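Local coordinates for Glyoxalase/bleomycin resistance protein/dioxygenase (Sphaerobacter thermophilus, PDB 4HC5) that belongs to the glyoxalase/bleomycin resistance/dioxygenase superfamily and may act as a dioxygenase, though its substrate and reaction remain unassigned, at residues A12-S16 / A59-V63; Q24-L28 / R50-V54; W113-T118 / F129-E133; P77-I83 / D124-F129; I90-Y94 / T105-E109. One frame throughout, in Å; residues are numbered along the deposited sequence.

Interaction 1: residues A12-S16 / A59-V63; sequences AYVHS and AQTQV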
# COMPACT_ATOMS: atom_id res chain seq x y z
N ALA A 12 -3.82 10.40 -9.74
CA ALA A 12 -2.78 11.32 -9.25
C ALA A 12 -1.75 10.62 -8.35
O ALA A 12 -0.56 10.87 -8.44
CB ALA A 12 -3.38 12.54 -8.55
N TYR A 13 -2.23 9.83 -7.40
CA TYR A 13 -1.34 9.14 -6.45
C TYR A 13 -2.11 8.09 -5.67
O TYR A 13 -3.33 8.11 -5.63
CB TYR A 13 -0.61 10.17 -5.53
CG TYR A 13 -1.45 11.01 -4.63
CD1 TYR A 13 -1.94 12.26 -5.06
CD2 TYR A 13 -1.71 10.64 -3.29
CE1 TYR A 13 -2.74 13.04 -4.24
CE2 TYR A 13 -2.50 11.44 -2.48
CZ TYR A 13 -3.00 12.63 -2.93
OH TYR A 13 -3.77 13.42 -2.11
N VAL A 14 -1.32 7.25 -5.01
CA VAL A 14 -1.84 6.28 -4.02
C VAL A 14 -2.10 7.03 -2.70
O VAL A 14 -1.19 7.57 -2.09
CB VAL A 14 -0.90 5.13 -3.83
CG1 VAL A 14 -1.48 4.20 -2.71
CG2 VAL A 14 -0.65 4.37 -5.14
N HIS A 15 -3.36 7.09 -2.28
CA HIS A 15 -3.69 7.74 -1.02
C HIS A 15 -3.14 6.97 0.20
O HIS A 15 -2.54 7.56 1.11
CB HIS A 15 -5.22 7.88 -0.87
CG HIS A 15 -5.59 8.50 0.41
ND1 HIS A 15 -5.77 7.77 1.56
CD2 HIS A 15 -5.71 9.81 0.76
CE1 HIS A 15 -6.01 8.64 2.58
NE2 HIS A 15 -5.96 9.87 2.10
N SER A 16 -3.38 5.67 0.18
CA SER A 16 -3.10 4.83 1.36
C SER A 16 -3.16 3.37 0.94
O SER A 16 -3.82 3.00 0.01
CB SER A 16 -4.08 5.07 2.49
OG SER A 16 -5.43 5.09 2.09
N ALA A 59 5.70 12.73 4.15
CA ALA A 59 5.43 11.85 3.02
C ALA A 59 4.00 11.92 2.54
O ALA A 59 3.10 12.37 3.28
CB ALA A 59 5.79 10.39 3.38
N GLN A 60 3.80 11.45 1.31
CA GLN A 60 2.44 11.53 0.68
C GLN A 60 1.47 10.36 1.11
O GLN A 60 0.41 10.57 1.72
CB GLN A 60 2.59 11.64 -0.78
CG GLN A 60 1.33 11.71 -1.57
CD GLN A 60 1.62 11.92 -3.04
OE1 GLN A 60 2.31 11.14 -3.71
NE2 GLN A 60 1.15 13.09 -3.54
N THR A 61 1.88 9.15 0.86
CA THR A 61 1.05 7.96 1.01
C THR A 61 0.98 7.55 2.51
O THR A 61 2.02 7.34 3.15
CB THR A 61 1.49 6.87 0.08
OG1 THR A 61 1.44 7.29 -1.27
CG2 THR A 61 0.65 5.59 0.25
N GLN A 62 -0.22 7.32 2.97
CA GLN A 62 -0.55 6.93 4.35
C GLN A 62 -0.69 5.42 4.45
O GLN A 62 -0.84 4.71 3.44
CB GLN A 62 -1.83 7.64 4.74
CG GLN A 62 -1.77 9.16 4.71
CD GLN A 62 -3.12 9.84 4.87
OE1 GLN A 62 -4.08 9.26 5.41
NE2 GLN A 62 -3.21 11.07 4.37
N VAL A 63 -0.67 4.92 5.68
CA VAL A 63 -1.01 3.53 5.99
C VAL A 63 -2.24 3.56 6.92
O VAL A 63 -2.23 4.22 7.98
CB VAL A 63 0.17 2.84 6.70
CG1 VAL A 63 -0.20 1.40 7.17
CG2 VAL A 63 1.43 2.86 5.79
O HOH W 1 -2.23 10.37 1.05
O HOH W 2 -5.77 12.50 2.99
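Gln62 N gives His15 O a nearly straight bond (177°) at 3.0 Å, and the hydroxyl Thr61 OG1 donates to Val14 O at 2.8 Å; these are the two direct hydrogen bonds of the contact. A CA-H...O contact adds to the pairing, Ser16 CA lying 3.1 Å from Gln62 O.

Water adds two bridges. One molecule donates to both His15 O and Gln60 O, so the His15 carbonyl is gripped twice; another links His15 NE2 to Gln62 NE2. The imidazole is also held in its own plane by Ser16 OG, 2.8 Å from His15 ND1. Gln62 OE1 finds its main partner in Thr53 on the next strand.

The flat groups supply a stack. Gln60 reaches out extended, CG anti to its backbone N (chi1 179°), and lays its amide over one face of the Tyr13 ring. The planes are only 4° apart, with Gln60 NE2 3.5 Å from Tyr13 CG, toward the rim. The Tyr13 hydroxyl bonds Glu133 of the second subunit.

Ser16 and Gln62 pair in parallel, joining the first and last strands of a mixed 1-4-3-2 sheet, as in the vicinal oxygen chelate fold; strand 13-20 also pairs with a strand of the second subunit.

Interaction 2: residues Q24-L28 / R50-V54; sequences QEKAL and RFVTV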
# COMPACT_ATOMS: atom_id res chain seq x y z
N GLN A 24 -6.61 -0.83 17.38
CA GLN A 24 -6.25 0.44 16.73
C GLN A 24 -5.46 1.39 17.64
O GLN A 24 -4.52 2.07 17.15
CB GLN A 24 -7.41 1.12 16.03
CG GLN A 24 -8.05 0.33 14.92
CD GLN A 24 -9.19 1.08 14.28
OE1 GLN A 24 -10.24 1.31 14.99
NE2 GLN A 24 -9.06 1.50 13.09
N GLU A 25 -5.86 1.57 18.89
CA GLU A 25 -5.14 2.43 19.83
C GLU A 25 -3.72 1.99 20.07
O GLU A 25 -2.82 2.81 20.11
CB GLU A 25 -5.92 2.45 21.15
CG GLU A 25 -6.99 3.49 21.20
CD GLU A 25 -6.55 4.92 20.81
OE1 GLU A 25 -5.50 5.40 21.24
OE2 GLU A 25 -7.27 5.50 20.06
N LYS A 26 -3.54 0.69 20.28
CA LYS A 26 -2.19 0.17 20.51
C LYS A 26 -1.36 0.30 19.25
O LYS A 26 -0.16 0.61 19.32
CB LYS A 26 -2.22 -1.28 20.96
CG LYS A 26 -2.71 -1.40 22.39
CD LYS A 26 -2.86 -2.81 22.79
CE LYS A 26 -3.55 -2.91 24.15
NZ LYS A 26 -2.53 -3.06 25.21
N ALA A 27 -1.99 0.08 18.10
CA ALA A 27 -1.27 0.23 16.83
C ALA A 27 -0.82 1.66 16.60
O ALA A 27 0.32 1.94 16.24
CB ALA A 27 -2.07 -0.32 15.66
N LEU A 28 -1.70 2.61 16.95
CA LEU A 28 -1.32 4.03 16.86
C LEU A 28 -0.09 4.29 17.73
O LEU A 28 0.84 5.02 17.30
CB LEU A 28 -2.45 4.95 17.28
CG LEU A 28 -3.48 5.30 16.22
CD1 LEU A 28 -4.67 6.03 16.89
CD2 LEU A 28 -2.78 6.24 15.19
N ARG A 50 -13.90 3.03 12.48
CA ARG A 50 -13.07 4.13 12.93
C ARG A 50 -11.89 4.08 11.97
O ARG A 50 -11.06 3.21 12.00
CB ARG A 50 -12.61 3.92 14.40
CG ARG A 50 -11.74 5.05 14.90
CD ARG A 50 -11.14 4.67 16.24
NE ARG A 50 -10.13 5.63 16.69
CZ ARG A 50 -9.29 5.44 17.69
NH1 ARG A 50 -9.31 4.33 18.43
NH2 ARG A 50 -8.43 6.41 17.95
N PHE A 51 -11.92 5.00 11.03
CA PHE A 51 -10.93 5.09 9.99
C PHE A 51 -9.72 5.85 10.55
O PHE A 51 -9.80 7.01 10.88
CB PHE A 51 -11.44 5.73 8.69
CG PHE A 51 -10.46 5.69 7.59
CD1 PHE A 51 -10.11 4.48 6.99
CD2 PHE A 51 -9.89 6.85 7.12
CE1 PHE A 51 -9.21 4.42 5.95
CE2 PHE A 51 -8.98 6.83 6.09
CZ PHE A 51 -8.64 5.60 5.46
N VAL A 52 -8.57 5.09 10.65
CA VAL A 52 -7.35 5.60 11.29
C VAL A 52 -6.23 5.40 10.30
O VAL A 52 -6.01 4.30 9.75
CB VAL A 52 -7.03 4.87 12.62
CG1 VAL A 52 -5.67 5.31 13.18
CG2 VAL A 52 -8.17 5.00 13.65
N THR A 53 -5.47 6.49 10.07
CA THR A 53 -4.28 6.39 9.27
C THR A 53 -3.08 7.12 9.91
O THR A 53 -3.22 8.03 10.72
CB THR A 53 -4.41 6.95 7.82
OG1 THR A 53 -4.47 8.37 7.88
CG2 THR A 53 -5.63 6.42 7.04
N VAL A 54 -1.89 6.67 9.49
CA VAL A 54 -0.63 7.22 9.92
C VAL A 54 0.27 7.42 8.67
O VAL A 54 0.11 6.80 7.64
CB VAL A 54 0.12 6.30 10.94
CG1 VAL A 54 -0.60 6.32 12.29
CG2 VAL A 54 0.26 4.86 10.41
O HOH W 3 -12.68 0.53 13.28
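Leu28 overlaps two valines at once, setting CD2 3.6 Å from Val52 CG1 and equally close to Val54 CG1. This is alpha/beta packing, in which helix 24-34 covers one face of a mixed sheet of the vicinal oxygen chelate fold. Short axes through the two segments lie 10.0 Å apart and run almost parallel, at 12°.

Beyond this apolar patch the contact turns polar. Arg50, trans about CA-CB (chi1 -180°) and extended beyond, carries its guanidinium across to Glu25. Both terminal nitrogens close end-on upon one oxygen: Glu25 OE2 lies 2.6 Å from Arg50 NH2 and 2.9 Å from Arg50 NH1. The carboxylate and guanidinium are nearly coplanar, the NH1 bond using the anti lone pair of OE2. Asp42 takes Arg50 NE in a second salt bridge, so the cation is held between two acids and its rotation is probably restricted.

Gln24 slides past the arginine in the opposite direction, its amide steeply inclined to the guanidinium. Gln24 NE2 donates to Arg50 O at 2.8 Å, in a nearly straight bond, and also reaches Leu65 O on strand 62-66. A water completes the clasp, donating to Gln24 OE1 and accepting from Arg50 N at 2.9 Å.

Interaction 3: residues W113-T118 / F129-E133; sequences WGQRAT and FLVEE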
# COMPACT_ATOMS: atom_id res chain seq x y z
N TRP A 113 20.91 -6.37 -5.41
CA TRP A 113 20.66 -5.09 -6.21
C TRP A 113 21.24 -3.78 -5.66
O TRP A 113 20.95 -2.68 -6.14
CB TRP A 113 19.22 -4.87 -6.57
CG TRP A 113 18.40 -4.55 -5.38
CD1 TRP A 113 18.16 -3.31 -4.82
CD2 TRP A 113 17.70 -5.50 -4.59
NE1 TRP A 113 17.32 -3.42 -3.72
CE2 TRP A 113 17.03 -4.74 -3.53
CE3 TRP A 113 17.57 -6.89 -4.64
CZ2 TRP A 113 16.23 -5.35 -2.57
CZ3 TRP A 113 16.77 -7.48 -3.67
CH2 TRP A 113 16.15 -6.76 -2.65
N GLY A 114 22.12 -3.89 -4.67
CA GLY A 114 23.01 -2.75 -4.31
C GLY A 114 22.54 -1.80 -3.25
O GLY A 114 23.13 -0.76 -3.05
N GLN A 115 21.53 -2.23 -2.46
CA GLN A 115 20.97 -1.47 -1.35
C GLN A 115 20.96 -2.36 -0.14
O GLN A 115 20.69 -3.57 -0.27
CB GLN A 115 19.56 -1.01 -1.64
CG GLN A 115 19.46 0.08 -2.66
CD GLN A 115 17.98 0.45 -2.86
OE1 GLN A 115 17.17 -0.42 -3.31
NE2 GLN A 115 17.59 1.72 -2.50
N ARG A 116 21.14 -1.75 1.02
CA ARG A 116 21.09 -2.44 2.27
C ARG A 116 19.65 -2.46 2.77
O ARG A 116 18.93 -1.55 2.56
CB ARG A 116 22.04 -1.81 3.25
CG ARG A 116 23.48 -2.03 2.85
CD ARG A 116 24.37 -1.10 3.63
NE ARG A 116 24.56 -1.61 4.94
CZ ARG A 116 24.47 -0.88 6.03
NH1 ARG A 116 24.19 0.40 5.95
NH2 ARG A 116 24.66 -1.44 7.17
N ALA A 117 19.30 -3.58 3.37
CA ALA A 117 17.90 -3.84 3.78
C ALA A 117 17.87 -4.82 4.92
O ALA A 117 18.80 -5.63 5.14
CB ALA A 117 17.07 -4.32 2.61
N THR A 118 16.70 -4.84 5.56
CA THR A 118 16.33 -5.87 6.52
C THR A 118 14.83 -5.93 6.66
O THR A 118 14.12 -5.21 5.97
CB THR A 118 17.08 -5.73 7.87
OG1 THR A 118 16.81 -6.92 8.66
CG2 THR A 118 16.79 -4.44 8.60
N PHE A 129 9.50 -4.77 4.83
CA PHE A 129 10.86 -4.74 4.27
C PHE A 129 11.35 -3.30 4.37
O PHE A 129 10.64 -2.39 3.94
CB PHE A 129 10.78 -5.22 2.84
CG PHE A 129 12.12 -5.44 2.15
CD1 PHE A 129 13.13 -6.17 2.78
CD2 PHE A 129 12.33 -5.05 0.83
CE1 PHE A 129 14.30 -6.42 2.10
CE2 PHE A 129 13.49 -5.33 0.16
CZ PHE A 129 14.48 -6.04 0.82
N LEU A 130 12.50 -3.08 5.03
CA LEU A 130 13.07 -1.82 5.30
C LEU A 130 14.33 -1.70 4.45
O LEU A 130 15.25 -2.49 4.59
CB LEU A 130 13.41 -1.65 6.79
CG LEU A 130 14.01 -0.34 7.20
CD1 LEU A 130 13.06 0.83 6.93
CD2 LEU A 130 14.45 -0.36 8.70
N VAL A 131 14.36 -0.67 3.60
CA VAL A 131 15.43 -0.48 2.62
C VAL A 131 16.03 0.91 2.74
O VAL A 131 15.32 1.88 2.93
CB VAL A 131 14.88 -0.70 1.16
CG1 VAL A 131 16.08 -0.63 0.19
CG2 VAL A 131 14.14 -2.00 1.05
N GLU A 132 17.37 0.98 2.67
CA GLU A 132 18.06 2.24 2.73
C GLU A 132 18.02 2.84 1.32
O GLU A 132 18.42 2.20 0.36
CB GLU A 132 19.50 2.03 3.16
CG GLU A 132 20.21 3.34 3.43
CD GLU A 132 21.56 3.10 4.15
OE1 GLU A 132 22.51 2.43 3.59
OE2 GLU A 132 21.61 3.56 5.29
N GLU A 133 17.68 4.10 1.29
CA GLU A 133 17.54 4.86 0.04
C GLU A 133 18.81 4.93 -0.73
O GLU A 133 19.84 5.40 -0.17
CB GLU A 133 17.00 6.26 0.33
CG GLU A 133 16.57 7.01 -0.93
CD GLU A 133 15.89 8.36 -0.62
OE1 GLU A 133 14.75 8.54 -1.09
OE2 GLU A 133 16.53 9.24 0.05
OXT GLU A 133 18.80 4.54 -1.95
O HOH W 4 22.43 0.87 1.19
O HOH W 5 23.19 3.28 7.40
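Thr118 O receives the shortest hydrogen bond across this contact, from Leu130 N at 2.8 Å, and Thr118 N returns one to Leu130 O. Glu132 N to Arg116 O continues the pattern, at 3.0 Å and almost straight. Between these bonds Ala117 faces Val131 as a non-hydrogen-bonded pair.

On the Ala117-Val131 face, Ala117 CB presses on Phe129 CE1 at 3.5 Å. The rings of Phe129 and Trp113 come from opposite directions and meet edge to edge, with Trp113 CZ2 3.9 Å from Phe129 CE2. Gln115 crosses Val131 at about a right angle, and its amide is held at both ends: Gln115 NE2 donates to the C-terminal oxygen Glu133 OXT at 3.1 Å, while Gln115 OE1 accepts a weak bond from Trp113 NE1.

Arg116 and Glu132 run side by side on the other flank, in a long salt bridge of 3.5 Å between Arg116 NH1 and Glu132 OE1. Their stronger partners belong to helix 90-99: Asp91 binds Arg116, and Ile90 N donates to Glu132 OE2. The Glu133 side chain pairs with Arg88 and with Tyr13 of the second subunit.

The whole is an antiparallel beta hairpin, strands 116-121 and 126-132, at the end away from its turn, where the chain terminates.

Interaction 4: residues P77-I83 / D124-F129; sequences PGGYTGI and DGNQFF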
# COMPACT_ATOMS: atom_id res chain seq x y z
N PRO A 77 -4.46 -10.00 11.18
CA PRO A 77 -3.13 -9.50 11.30
C PRO A 77 -2.07 -10.56 11.12
O PRO A 77 -2.32 -11.77 11.27
CB PRO A 77 -3.10 -8.98 12.74
CG PRO A 77 -4.51 -8.76 13.13
CD PRO A 77 -5.21 -9.88 12.45
N GLY A 78 -0.86 -10.09 10.77
CA GLY A 78 0.34 -10.92 10.78
C GLY A 78 0.77 -11.38 9.40
O GLY A 78 -0.09 -11.56 8.51
N GLY A 79 2.05 -11.54 9.22
CA GLY A 79 2.56 -11.97 7.96
C GLY A 79 3.13 -10.85 7.11
O GLY A 79 3.17 -9.73 7.49
N TYR A 80 3.58 -11.23 5.94
CA TYR A 80 4.08 -10.27 4.96
C TYR A 80 3.04 -9.30 4.54
O TYR A 80 2.03 -9.70 4.10
CB TYR A 80 4.58 -10.99 3.72
CG TYR A 80 5.76 -11.76 4.04
CD1 TYR A 80 6.93 -11.14 4.38
CD2 TYR A 80 5.70 -13.14 4.06
CE1 TYR A 80 8.05 -11.88 4.71
CE2 TYR A 80 6.81 -13.89 4.38
CZ TYR A 80 7.96 -13.25 4.72
OH TYR A 80 9.03 -14.00 5.03
N THR A 81 3.31 -8.01 4.70
CA THR A 81 2.35 -7.00 4.32
C THR A 81 2.43 -6.66 2.84
O THR A 81 1.52 -6.13 2.32
CB THR A 81 2.57 -5.69 5.07
OG1 THR A 81 3.88 -5.20 4.82
CG2 THR A 81 2.37 -5.86 6.56
N GLY A 82 3.55 -6.96 2.24
CA GLY A 82 3.80 -6.50 0.85
C GLY A 82 4.17 -5.03 0.82
O GLY A 82 4.27 -4.42 -0.23
N ILE A 83 4.34 -4.41 1.98
CA ILE A 83 4.73 -2.97 2.10
C ILE A 83 6.22 -2.91 2.36
O ILE A 83 6.76 -3.51 3.29
CB ILE A 83 3.94 -2.21 3.17
CG1 ILE A 83 2.47 -2.16 2.78
CG2 ILE A 83 4.48 -0.79 3.39
CD1 ILE A 83 1.49 -1.70 3.87
N ASP A 124 1.73 -7.01 16.12
CA ASP A 124 0.81 -8.04 15.59
C ASP A 124 1.48 -9.02 14.64
O ASP A 124 0.83 -9.88 14.10
CB ASP A 124 -0.39 -7.43 14.91
CG ASP A 124 -1.47 -6.91 15.86
OD1 ASP A 124 -1.95 -7.69 16.72
OD2 ASP A 124 -1.81 -5.70 15.74
N GLY A 125 2.78 -8.83 14.42
CA GLY A 125 3.47 -9.68 13.52
C GLY A 125 3.40 -9.30 12.03
O GLY A 125 3.83 -10.08 11.16
N ASN A 126 2.85 -8.11 11.78
CA ASN A 126 2.93 -7.60 10.37
C ASN A 126 4.39 -7.26 10.02
O ASN A 126 5.01 -6.48 10.73
CB ASN A 126 2.09 -6.36 10.25
CG ASN A 126 0.58 -6.62 10.44
OD1 ASN A 126 0.05 -7.54 9.81
ND2 ASN A 126 -0.08 -5.82 11.28
N GLN A 127 4.83 -7.83 8.92
CA GLN A 127 6.22 -7.70 8.48
C GLN A 127 6.39 -6.70 7.32
O GLN A 127 5.63 -6.65 6.36
CB GLN A 127 6.81 -9.05 8.06
CG GLN A 127 8.36 -8.99 8.03
CD GLN A 127 8.99 -10.36 7.77
OE1 GLN A 127 9.79 -10.92 8.56
NE2 GLN A 127 8.68 -10.87 6.63
N PHE A 128 7.42 -5.87 7.56
CA PHE A 128 7.79 -4.84 6.53
C PHE A 128 9.21 -5.12 6.09
O PHE A 128 10.10 -5.47 6.89
CB PHE A 128 7.72 -3.44 7.14
CG PHE A 128 6.37 -3.06 7.63
CD1 PHE A 128 5.43 -2.54 6.81
CD2 PHE A 128 5.98 -3.31 8.93
CE1 PHE A 128 4.17 -2.21 7.26
CE2 PHE A 128 4.71 -3.03 9.38
CZ PHE A 128 3.80 -2.41 8.53
N PHE A 129 9.50 -4.77 4.83
CA PHE A 129 10.86 -4.74 4.27
C PHE A 129 11.35 -3.30 4.37
O PHE A 129 10.64 -2.39 3.94
CB PHE A 129 10.78 -5.22 2.84
CG PHE A 129 12.12 -5.44 2.15
CD1 PHE A 129 13.13 -6.17 2.78
CD2 PHE A 129 12.33 -5.05 0.83
CE1 PHE A 129 14.30 -6.42 2.10
CE2 PHE A 129 13.49 -5.33 0.16
CZ PHE A 129 14.48 -6.04 0.82
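Thr81 turns its two branches to different tasks against 124-129. Its hydroxyl stands between the backbone N and the carbonyl carbon (chi1 59°), where Thr81 OG1 donates to Gln127 O at 2.7 Å. Thr81 N binds the same Gln127 O at 3.2 Å, gripping that carbonyl twice. The hydroxyl oxygen accepts from Ile83 N, an ST turn that bends the chain. The methyl, CG2, sits over one face of the Phe128 ring, offset toward its rim, and rests 3.7 Å from Asn126 CB.

Ile83 lies alongside Phe128, both pointing the same way. Its CG2 methyl comes to the ring edge, and Ile83 CB is 3.9 Å from Phe128 CD1. Tyr80 and Gln127 run side by side on the opposite face of the sheet from Asn126, but Gln127 has two conformers and their very close approach is doubtful.

Asn126 folds its amide back toward the glycines. Gly78 N donates to Asn126 OD1 at 2.9 Å from well above the carbonyl plane, while Asn126 ND2 binds Ile20 O. Gly79 N to Gly125 O and Gln127 N to Gly79 O continue the parallel pairing, and a weak Phe129 N to Ile83 O bond extends it. At the start of both segments Pro77 CB touches Asp124 CB, whose carboxylate accepts from Ser22 and meets a glycerol, probably from the crystallisation liquor.

The short axes of 79-83 and 126-129 are inclined at 46°. Strand 13-20 packs on Thr81 and Ile83 through Ile19, Phe120 of strand 116-121 meets the Phe128 ring, and Val14 of the second subunit touches Ile83.

Interaction 5: residues I90-Y94 / T105-E109; sequences IDEAY and TKPPE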
# COMPACT_ATOMS: atom_id res chain seq x y z
N ILE A 90 19.85 3.41 7.49
CA ILE A 90 19.39 2.13 7.99
C ILE A 90 20.16 1.65 9.23
O ILE A 90 19.61 0.98 10.03
CB ILE A 90 19.29 1.04 6.90
CG1 ILE A 90 18.33 -0.04 7.36
CG2 ILE A 90 20.66 0.50 6.54
CD1 ILE A 90 17.93 -1.03 6.31
N ASP A 91 21.40 2.07 9.38
CA ASP A 91 22.16 1.72 10.58
C ASP A 91 21.53 2.42 11.79
O ASP A 91 21.35 1.85 12.80
CB ASP A 91 23.59 2.12 10.43
CG ASP A 91 24.35 1.23 9.52
OD1 ASP A 91 23.96 0.10 9.32
OD2 ASP A 91 25.35 1.71 9.03
N GLU A 92 21.19 3.68 11.64
CA GLU A 92 20.54 4.42 12.72
C GLU A 92 19.16 3.88 13.01
O GLU A 92 18.76 3.75 14.17
CB GLU A 92 20.47 5.90 12.39
CG GLU A 92 19.97 6.72 13.55
CD GLU A 92 20.96 6.69 14.75
OE1 GLU A 92 20.49 6.86 15.87
OE2 GLU A 92 22.21 6.49 14.58
N ALA A 93 18.40 3.58 11.95
CA ALA A 93 17.03 3.04 12.13
C ALA A 93 17.11 1.71 12.91
O ALA A 93 16.36 1.46 13.87
CB ALA A 93 16.26 2.87 10.82
N TYR A 94 17.99 0.86 12.47
CA TYR A 94 18.16 -0.43 13.14
C TYR A 94 18.55 -0.26 14.62
O TYR A 94 17.97 -0.91 15.51
CB TYR A 94 19.18 -1.30 12.42
CG TYR A 94 19.54 -2.59 13.11
CD1 TYR A 94 18.73 -3.69 13.08
CD2 TYR A 94 20.70 -2.69 13.83
CE1 TYR A 94 19.05 -4.86 13.75
CE2 TYR A 94 21.03 -3.85 14.52
CZ TYR A 94 20.21 -4.93 14.48
OH TYR A 94 20.57 -6.12 15.14
N THR A 105 14.57 -9.21 11.89
CA THR A 105 15.00 -10.55 11.56
C THR A 105 16.55 -10.75 11.68
O THR A 105 17.02 -11.85 11.94
CB THR A 105 14.51 -11.00 10.20
OG1 THR A 105 15.01 -10.13 9.22
CG2 THR A 105 12.98 -11.03 10.15
N LYS A 106 17.26 -9.66 11.42
CA LYS A 106 18.75 -9.65 11.40
C LYS A 106 19.23 -8.23 11.14
O LYS A 106 18.39 -7.36 10.74
CB LYS A 106 19.35 -10.65 10.41
CG LYS A 106 18.89 -10.39 8.97
CD LYS A 106 19.44 -11.41 7.97
CE LYS A 106 18.92 -11.11 6.59
NZ LYS A 106 19.44 -12.21 5.75
N PRO A 107 20.53 -7.95 11.28
CA PRO A 107 20.95 -6.59 10.97
C PRO A 107 20.84 -6.29 9.47
O PRO A 107 20.77 -7.20 8.67
CB PRO A 107 22.41 -6.57 11.45
CG PRO A 107 22.45 -7.68 12.49
CD PRO A 107 21.62 -8.73 11.89
N PRO A 108 20.89 -5.02 9.13
CA PRO A 108 20.98 -4.63 7.70
C PRO A 108 22.10 -5.40 7.00
O PRO A 108 23.20 -5.59 7.52
CB PRO A 108 21.27 -3.15 7.76
CG PRO A 108 20.63 -2.70 9.08
CD PRO A 108 20.97 -3.84 10.00
N GLU A 109 21.75 -5.80 5.78
CA GLU A 109 22.58 -6.55 4.91
C GLU A 109 22.48 -6.10 3.47
O GLU A 109 21.44 -5.57 3.03
CB GLU A 109 22.10 -7.98 4.98
CG GLU A 109 22.98 -9.04 4.43
CD GLU A 109 22.42 -10.43 4.76
OE1 GLU A 109 22.26 -10.69 5.97
OE2 GLU A 109 22.07 -11.15 3.83
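The first turn of helix 90-99 faces an irregular part of strand 103-110, and the backbones stay well apart, with Ile90 CA 7.0 Å from Pro108 CA. Side chains bridge the gap, chiefly one aromatic ring and two consecutive prolines.

In Tyr94 a chi1 of 173° turns the ring outward from the helix and spreads one face above Pro107 and Pro108. Two CH-pi contacts share that face. Pro108 CD stands 4.0 Å from the centroid of the Tyr94 ring, on the side near CG, and Pro107 CA lies 4.1 Å from the same centroid, nearer the hydroxyl end. Both come in about 25° off the ring normal. Pro107 also follows the phenol outward, its CG 3.6 Å from Tyr94 OH. Phe104 meets the tyrosine ring edge-to-face.

One turn earlier in the helix, Ile90 and Pro108 slide past each other in opposite directions. Ile90 CG2 touches Pro108 CB at 3.9 Å, and its CG1 branch reaches Pro108 CG, so this proline ring sits against both Ile90 and Tyr94.

Such a contact rests on dispersion and on C-H groups, probably made slightly positive by the adjoining amide nitrogens, meeting an electron-rich face. CH-pi and apolar contacts thus carry the join, while the charged end of Asp91 is satisfied elsewhere, by Arg116 on strand 116-121.

Overall arrangement
Two mixed four-stranded sheets, each in strand order 1-4-3-2, frame the five contacts. Interactions 1 and 2 belong to the first, where strands 49-55 and 62-66 are neighbours; interaction 2 is nested within the loop closed by interaction 1, which closes before the other sheet's contacts open. Interactions 3, 4 and 5 share the second. Interaction 5 lies inside the loop of 4 and closes before 3 opens, while the segments of 3 and 4 alternate and share Phe129. Centres of 3 and 5 are about 9 Å apart, those of 2 and 3 about 27 Å. All except interaction 2 touch the second subunit, and strand 13-20 carries its sheet across the interface, so part of the fold's own sheet also builds the dimer.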